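Local coordinates for transcriptional regulatory protein (Chlamydia trachomatis, PDB 3Q7R) that is an atypical response regulator that probably activates transcription globally and binds DNA, including an element of its own promoter, at residues 59-62 and 63-67. Sequence-based numbering, arbitrary orientation.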
loop_
_atom_site.group_PDB
_atom_site.type_symbol
_atom_site.label_atom_id
_atom_site.label_comp_id
_atom_site.label_asym_id
_atom_site.label_seq_id
_atom_site.Cartn_x
_atom_site.Cartn_y
_atom_site.Cartn_z
ATOM N N SER A 59 -13.925 5.126 -6.017
ATOM C CA SER A 59 -15.076 5.717 -6.673
ATOM C C SER A 59 -15.106 7.238 -6.701
ATOM O O SER A 59 -15.942 7.808 -7.445
ATOM C CB SER A 59 -16.391 5.221 -6.072
ATOM O OG SER A 59 -16.576 3.800 -6.269
ATOM N N LEU A 60 -14.237 7.895 -5.930
ATOM C CA LEU A 60 -14.172 9.354 -5.888
ATOM C C LEU A 60 -12.856 9.846 -6.486
ATOM O O LEU A 60 -12.609 11.063 -6.529
ATOM C CB LEU A 60 -14.353 9.885 -4.495
ATOM C CG LEU A 60 -15.749 9.610 -3.923
ATOM C CD1 LEU A 60 -15.816 9.936 -2.400
ATOM C CD2 LEU A 60 -16.763 10.409 -4.753
ATOM N N LEU A 61 -12.037 8.913 -6.985
ATOM C CA LEU A 61 -10.679 9.300 -7.466
ATOM C C LEU A 61 -10.748 9.586 -8.980
ATOM O O LEU A 61 -11.033 8.696 -9.780
ATOM C CB LEU A 61 -9.712 8.155 -7.279
ATOM C CG LEU A 61 -8.266 8.577 -7.586
ATOM C CD1 LEU A 61 -7.613 9.472 -6.542
ATOM C CD2 LEU A 61 -7.453 7.254 -7.707
ATOM N N PRO A 62 -10.577 10.830 -9.383
ATOM C CA PRO A 62 -10.593 11.063 -10.852
ATOM C C PRO A 62 -9.589 10.177 -11.598
ATOM O O PRO A 62 -8.460 9.951 -11.160
ATOM C CB PRO A 62 -10.099 12.516 -10.983
ATOM C CG PRO A 62 -10.471 13.142 -9.649
ATOM C CD PRO A 62 -10.207 12.041 -8.638
ATOM N N ARG A 63 -10.018 9.689 -12.758
ATOM C CA ARG A 63 -9.189 8.694 -13.437
ATOM C C ARG A 63 -7.976 9.307 -14.112
ATOM O O ARG A 63 -7.065 8.547 -14.442
ATOM C CB ARG A 63 -10.023 8.011 -14.509
ATOM C CG ARG A 63 -10.913 6.894 -13.933
ATOM C CD ARG A 63 -10.013 5.617 -13.714
ATOM N NE ARG A 63 -9.735 5.088 -15.050
ATOM C CZ ARG A 63 -10.595 4.335 -15.733
ATOM N NH1 ARG A 63 -11.770 4.004 -15.185
ATOM N NH2 ARG A 63 -10.299 3.909 -16.973
ATOM N N GLU A 64 -7.999 10.626 -14.314
ATOM C CA GLU A 64 -6.928 11.299 -15.080
ATOM C C GLU A 64 -5.717 11.602 -14.140
ATOM O O GLU A 64 -4.593 11.742 -14.597
ATOM C CB GLU A 64 -7.482 12.587 -15.717
ATOM C CG GLU A 64 -8.733 12.342 -16.577
ATOM C CD GLU A 64 -10.037 12.204 -15.757
ATOM O OE1 GLU A 64 -10.050 12.523 -14.530
ATOM O OE2 GLU A 64 -11.052 11.755 -16.360
ATOM N N ILE A 65 -5.926 11.675 -12.843
ATOM C CA ILE A 65 -4.872 12.263 -12.026
ATOM C C ILE A 65 -3.744 11.302 -11.615
ATOM O O ILE A 65 -3.847 10.100 -11.692
ATOM C CB ILE A 65 -5.435 12.980 -10.761
ATOM C CG1 ILE A 65 -5.976 11.958 -9.781
ATOM C CG2 ILE A 65 -6.481 14.076 -11.231
ATOM C CD1 ILE A 65 -6.206 12.586 -8.299
ATOM N N ARG A 66 -2.611 11.865 -11.228
ATOM C CA ARG A 66 -1.462 11.049 -10.862
ATOM C C ARG A 66 -0.840 11.551 -9.569
ATOM O O ARG A 66 -1.040 12.700 -9.173
ATOM C CB ARG A 66 -0.267 11.233 -11.886
ATOM C CG ARG A 66 -0.541 10.865 -13.304
ATOM C CD ARG A 66 0.718 11.079 -14.168
ATOM N NE ARG A 66 1.765 10.180 -13.775
ATOM C CZ ARG A 66 1.710 8.869 -14.012
ATOM N NH1 ARG A 66 0.639 8.372 -14.622
ATOM N NH2 ARG A 66 2.714 8.069 -13.616
ATOM N N SER A 67 -0.067 10.678 -8.908
ATOM C CA SER A 67 0.770 11.067 -7.788
ATOM C C SER A 67 2.225 10.913 -8.281
ATOM O O SER A 67 2.778 9.798 -8.351
ATOM C CB SER A 67 0.527 10.163 -6.562
ATOM O OG SER A 67 1.236 10.668 -5.404
#
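The ring of Pro62 has one face covered by Ile65, whose CG2 lies 3.9 Å from Pro62 CB while its CD1 reaches toward the CD side of the ring. At the CB edge sits the carboxylate of Glu64, turned steeply against the ring, with OE1 3.5 Å from Pro62 CB. The residues form a type I beta-turn, Pro62 to Ile65, in the CheY-like receiver domain, on the surface connection between strands 51-57 and 75-80, where receivers usually carry their third helix. Arg63 and Glu64 take the two central positions, and the closing bond from Ile65 N to Pro62 O is weak, long at 3.5 Å but nearly straight at 163°. The bend at chi2 (80°) brings the Glu64 chain back toward Pro62 CB. Tyr45 packs on both Pro62 and Ile65. Arg94 NH2 gives a hydrogen bond to Ile65 O and a weak one to Pro62 O, tying the turn to the chain just after helix 85-93. Leu61 is the buried residue just before the turn; with CG anti to the backbone N (chi1 -172°), its side chain extends so that Leu61 CD1 meets Ile65 CD1 at 3.8 Å.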